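Local coordinates for protein hypothetical aldose 1-epimerase (PDB 3TY1) that probably binds carbohydrate, as a putative aldose 1-epimerase of the galactose mutarotase superfamily whose activity and substrate remain unestablished, at residues 126-130 and 131-135; 327-331 and 332-336. One frame throughout, in Å; residues are numbered along the deposited sequence.

Contact 1. Residues 126-130 and 131-135; sequences VTADG and QIYTL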
loop_
_atom_site.group_PDB
_atom_site.type_symbol
_atom_site.label_atom_id
_atom_site.label_comp_id
_atom_site.label_asym_id
_atom_site.label_seq_id
_atom_site.Cartn_x
_atom_site.Cartn_y
_atom_site.Cartn_z
ATOM N N VAL A 126 9.909 12.777 11.967
ATOM C CA VAL A 126 9.709 13.024 13.394
ATOM C C VAL A 126 8.307 12.640 13.704
ATOM O O VAL A 126 7.423 12.789 12.851
ATOM C CB VAL A 126 9.890 14.539 13.790
ATOM C CG1 VAL A 126 8.859 15.471 13.058
ATOM C CG2 VAL A 126 9.804 14.760 15.334
ATOM N N THR A 127 8.091 12.124 14.911
ATOM C CA THR A 127 6.753 11.881 15.435
ATOM C C THR A 127 6.400 13.095 16.301
ATOM O O THR A 127 7.053 13.349 17.279
ATOM C CB THR A 127 6.724 10.557 16.218
ATOM O OG1 THR A 127 7.231 9.516 15.360
ATOM C CG2 THR A 127 5.297 10.195 16.734
ATOM N N ALA A 128 5.389 13.845 15.901
ATOM C CA ALA A 128 4.926 15.055 16.610
ATOM C C ALA A 128 3.432 15.011 16.467
ATOM O O ALA A 128 2.929 14.403 15.527
ATOM C CB ALA A 128 5.487 16.307 15.985
ATOM N N ASP A 129 2.753 15.618 17.445
ATOM C CA ASP A 129 1.342 15.359 17.772
ATOM C C ASP A 129 1.453 13.898 18.167
ATOM O O ASP A 129 2.399 13.503 18.856
ATOM C CB ASP A 129 0.369 15.531 16.597
ATOM C CG ASP A 129 0.743 16.681 15.672
ATOM O OD1 ASP A 129 0.923 17.827 16.144
ATOM O OD2 ASP A 129 0.851 16.415 14.455
ATOM N N GLY A 130 0.532 13.082 17.690
ATOM C CA GLY A 130 0.738 11.657 17.791
ATOM C C GLY A 130 1.043 11.064 16.422
ATOM O O GLY A 130 0.855 9.870 16.233
ATOM N N GLN A 131 1.550 11.853 15.464
ATOM C CA GLN A 131 1.639 11.336 14.081
ATOM C C GLN A 131 3.050 11.317 13.537
ATOM O O GLN A 131 3.886 12.121 13.931
ATOM C CB GLN A 131 0.735 12.170 13.142
ATOM C CG GLN A 131 1.374 13.341 12.415
ATOM C CD GLN A 131 0.472 13.911 11.311
ATOM O OE1 GLN A 131 -0.694 14.199 11.537
ATOM N NE2 GLN A 131 1.028 14.075 10.120
ATOM N N ILE A 132 3.282 10.433 12.578
ATOM C CA ILE A 132 4.601 10.340 11.957
ATOM C C ILE A 132 4.619 11.246 10.743
ATOM O O ILE A 132 3.859 11.039 9.814
ATOM C CB ILE A 132 4.937 8.919 11.522
ATOM C CG1 ILE A 132 4.930 7.952 12.713
ATOM C CG2 ILE A 132 6.330 8.883 10.872
ATOM C CD1 ILE A 132 4.993 6.452 12.305
ATOM N N TYR A 133 5.503 12.231 10.751
ATOM C CA TYR A 133 5.796 13.031 9.581
ATOM C C TYR A 133 6.911 12.311 8.886
ATOM O O TYR A 133 8.018 12.283 9.387
ATOM C CB TYR A 133 6.257 14.425 9.996
ATOM C CG TYR A 133 5.126 15.273 10.507
ATOM C CD1 TYR A 133 4.336 15.994 9.627
ATOM C CD2 TYR A 133 4.844 15.343 11.876
ATOM C CE1 TYR A 133 3.287 16.778 10.076
ATOM C CE2 TYR A 133 3.806 16.126 12.351
ATOM C CZ TYR A 133 3.026 16.836 11.449
ATOM O OH TYR A 133 2.003 17.604 11.904
ATOM N N THR A 134 6.611 11.731 7.734
ATOM C CA THR A 134 7.533 10.862 7.033
ATOM C C THR A 134 8.529 11.653 6.187
ATOM O O THR A 134 8.256 12.779 5.784
ATOM C CB THR A 134 6.754 9.847 6.198
ATOM O OG1 THR A 134 5.891 10.550 5.293
ATOM C CG2 THR A 134 5.912 8.941 7.138
ATOM N N LEU A 135 9.679 11.034 5.933
ATOM C CA LEU A 135 10.783 11.655 5.227
ATOM C C LEU A 135 10.373 12.320 3.909
ATOM O O LEU A 135 9.952 11.649 2.945
ATOM C CB LEU A 135 11.885 10.614 4.922
ATOM C CG LEU A 135 13.115 11.104 4.136
ATOM C CD1 LEU A 135 13.856 12.242 4.856
ATOM C CD2 LEU A 135 14.088 9.931 3.924
#
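Val-126 and Tyr-133 form the hydrogen-bonded pair at the open end of a beta hairpin with a two-residue turn, with Tyr-133 N reaching Val-126 O at 2.9 Å. Ala-128 and Gln-131 are paired in the same way next to the type II' turn, where Asp-129 takes the positive phi (62°) and Gly-130 follows. Val-126, Ala-128, Gln-131 and Tyr-133 all point to one face of this ribbon. The Tyr-133 ring lies along that face: with CG beside its own backbone N (chi1 -73°), it runs back toward the turn. Its CB passes Val-126 CG1 at 4.2 Å, the two side chains lying side by side, while Val-126 O sits at the ring edge, in its plane. Farther along, CE2 rests 4.0 Å from Ala-128 CB. Gln-131, two residues before Tyr-133 on the same strand, arches over the ring, its first torsion (chi1 93°) well off a staggered value and its chain extended beyond CG. This brings NE2 over one ring face, 3.5 Å above the plane and displaced toward the rim, while CG passes 3.6 Å from Ala-128 O. The far side of the strand pair carries Thr-127, whose OG1 lies near Ile-132 CG1. At the ring's tip, the phenol OH can donate to the syn lone pair of Asp-129 OD2, at 3.0 Å. Four backbone bonds thus hold the strand pair, while the Tyr-133 hydroxyl, also bonded to Arg-329 NH2, ties the ring to helix 325-330; its bond to Asp-129, modelled in two conformers, is less certain.

Contact 2. Residues 327-331 and 332-336; sequences IERKQ and KRVKQ
Arg-333 folds back on Glu-328, five residues earlier, as the chain leaves helix 325-330. Its CB passes Glu-328 OE1 at 3.7 Å, and CG lies near Gln-331 O. CD again skirts Glu-328 OE1, and the bend that follows (chi3 -70°) brings NE and NH2 to the two carboxylate oxygens. There NE donates to Glu-328 OE1 at 2.9 Å and NH2 to Glu-328 OE2 at 2.8 Å, a side-on salt bridge with one nitrogen for each oxygen. Both acceptors lie close to the guanidinium plane, yet the two flat groups are turned 41° from each other, and OE2 is met from above the carboxylate plane. Arg-333 NH2 has a second acceptor in Gln-331 OE1, 2.8 Å away, toward which NH1 also makes a weak bond. The Gln-331 amide stands almost perpendicular to the guanidinium (88°), and its NE2 bonds to Ile-381 O, so the amide is held at both ends. Glu-328 OE1 also accepts from Ser-320 OG and Tyr-321 N; OE1 thus takes three bonds and the buried carboxylate four, which probably stabilises its negative charge. On the other flank, Val-334 CG2 packs 3.8 Å from Arg-329 CG and against Glu-328 CB, closing the end of the helix on an apolar contact. The backbone does the rest: Arg-333 N binds Glu-328 O at 3.0 Å and Lys-332 N binds Arg-329 O at 3.0 Å, while Lys-332 takes positive phi. Together these bonds make a Schellman motif, which ends the helix and turns the chain into strand 335-337; here Glu-328 and Arg-333, the residues joined by its outer backbone bond, also form a salt bridge.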
loop_
_atom_site.group_PDB
_atom_site.type_symbol
_atom_site.label_atom_id
_atom_site.label_comp_id
_atom_site.label_asym_id
_atom_site.label_seq_id
_atom_site.Cartn_x
_atom_site.Cartn_y
_atom_site.Cartn_z
ATOM N N ILE A 327 11.478 21.356 14.046
ATOM C CA ILE A 327 12.561 22.370 14.052
ATOM C C ILE A 327 12.259 23.493 13.075
ATOM O O ILE A 327 12.394 24.675 13.425
ATOM C CB ILE A 327 13.933 21.721 13.790
ATOM C CG1 ILE A 327 14.384 21.006 15.072
ATOM C CG2 ILE A 327 14.965 22.742 13.346
ATOM C CD1 ILE A 327 15.351 19.876 14.860
ATOM N N GLU A 328 11.783 23.134 11.879
ATOM C CA GLU A 328 11.443 24.135 10.848
ATOM C C GLU A 328 10.296 25.069 11.267
ATOM O O GLU A 328 10.303 26.252 10.891
ATOM C CB GLU A 328 11.168 23.484 9.500
ATOM C CG GLU A 328 12.383 22.746 8.967
ATOM C CD GLU A 328 13.563 23.650 8.671
ATOM O OE1 GLU A 328 13.414 24.553 7.813
ATOM O OE2 GLU A 328 14.631 23.487 9.315
ATOM N N ARG A 329 9.351 24.570 12.058
ATOM C CA ARG A 329 8.308 25.436 12.637
ATOM C C ARG A 329 8.892 26.358 13.716
ATOM O O ARG A 329 8.645 27.576 13.717
ATOM C CB ARG A 329 7.206 24.609 13.291
ATOM C CG ARG A 329 6.258 23.927 12.320
ATOM C CD ARG A 329 5.534 22.829 13.053
ATOM N NE ARG A 329 4.629 22.077 12.204
ATOM C CZ ARG A 329 3.947 21.003 12.595
ATOM N NH1 ARG A 329 4.039 20.521 13.841
ATOM N NH2 ARG A 329 3.166 20.386 11.719
ATOM N N LYS A 330 9.654 25.754 14.632
ATOM C CA LYS A 330 10.270 26.465 15.766
ATOM C C LYS A 330 11.117 27.609 15.238
ATOM O O LYS A 330 10.989 28.718 15.692
ATOM C CB LYS A 330 11.143 25.509 16.599
ATOM C CG LYS A 330 11.552 26.004 17.992
ATOM C CD LYS A 330 10.515 25.598 19.058
ATOM C CE LYS A 330 10.929 26.011 20.478
ATOM N NZ LYS A 330 11.120 27.470 20.566
ATOM N N GLN A 331 11.936 27.348 14.223
ATOM C CA GLN A 331 12.798 28.378 13.644
ATOM C C GLN A 331 12.123 29.228 12.537
ATOM O O GLN A 331 12.804 29.968 11.845
ATOM C CB GLN A 331 14.138 27.779 13.200
ATOM C CG GLN A 331 14.794 26.996 14.339
ATOM C CD GLN A 331 16.232 26.649 14.081
ATOM O OE1 GLN A 331 16.671 26.545 12.941
ATOM N NE2 GLN A 331 16.989 26.476 15.156
ATOM N N LYS A 332 10.795 29.124 12.403
ATOM C CA LYS A 332 9.970 30.020 11.577
ATOM C C LYS A 332 10.224 29.987 10.074
ATOM O O LYS A 332 10.027 30.991 9.401
ATOM C CB LYS A 332 10.084 31.481 12.077
ATOM C CG LYS A 332 9.882 31.685 13.549
ATOM C CD LYS A 332 8.523 31.219 14.032
ATOM C CE LYS A 332 8.173 31.895 15.379
ATOM N NZ LYS A 332 7.094 31.159 16.103
ATOM N N ARG A 333 10.681 28.860 9.539
ATOM C CA ARG A 333 10.860 28.735 8.091
ATOM C C ARG A 333 9.648 28.095 7.381
ATOM O O ARG A 333 9.556 28.190 6.156
ATOM C CB ARG A 333 12.153 27.990 7.776
ATOM C CG ARG A 333 13.397 28.815 8.072
ATOM C CD ARG A 333 14.643 28.032 7.675
ATOM N NE ARG A 333 14.877 26.894 8.566
ATOM C CZ ARG A 333 15.554 26.956 9.712
ATOM N NH1 ARG A 333 16.109 28.099 10.119
ATOM N NH2 ARG A 333 15.696 25.868 10.456
ATOM N N VAL A 334 8.719 27.480 8.131
ATOM C CA VAL A 334 7.508 26.929 7.523
ATOM C C VAL A 334 6.651 28.102 7.006
ATOM O O VAL A 334 6.280 28.971 7.758
ATOM C CB VAL A 334 6.722 26.051 8.507
ATOM C CG1 VAL A 334 5.400 25.609 7.899
ATOM C CG2 VAL A 334 7.563 24.851 8.884
ATOM N N LYS A 335 6.377 28.105 5.708
ATOM C CA LYS A 335 5.616 29.166 5.055
ATOM C C LYS A 335 4.146 28.795 5.178
ATOM O O LYS A 335 3.835 27.644 5.481
ATOM C CB LYS A 335 6.042 29.249 3.561
ATOM C CG LYS A 335 7.605 29.320 3.266
ATOM C CD LYS A 335 8.314 30.483 4.039
ATOM C CE LYS A 335 9.833 30.732 3.698
ATOM N NZ LYS A 335 10.887 29.889 4.396
ATOM N N GLN A 336 3.260 29.768 4.982
ATOM C CA GLN A 336 1.802 29.586 4.998
ATOM C C GLN A 336 1.217 30.064 3.656
ATOM O O GLN A 336 1.700 31.051 3.085
ATOM C CB GLN A 336 1.185 30.395 6.142
ATOM C CG GLN A 336 1.545 29.882 7.547
ATOM C CD GLN A 336 2.958 30.251 7.978
ATOM O OE1 GLN A 336 3.395 31.394 7.803
ATOM N NE2 GLN A 336 3.674 29.287 8.553
#

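Contacts 1 and 2 lie on the same side of the chain's centre, their own centres about 15 Å apart, and meet where Tyr-133 OH and Arg-329 NH2 stand 3.0 Å from each other, a probable hydrogen bond. The hairpin 126-133 leans on the start of helix 325-330 as well, with Val-126 and Ala-128 touching Thr-326. A sulfate ion, probably from the crystallisation liquor, is bound about 3 Å from the Tyr-133 side chain, and a sulfate, probably the same one, about 5 Å from that of Arg-329, consistent with a place where an anion can sit; whether it belongs to a carbohydrate site is not established. Gln-131 also packs on Asn-102 of a second subunit, which places contact 1 at a subunit boundary.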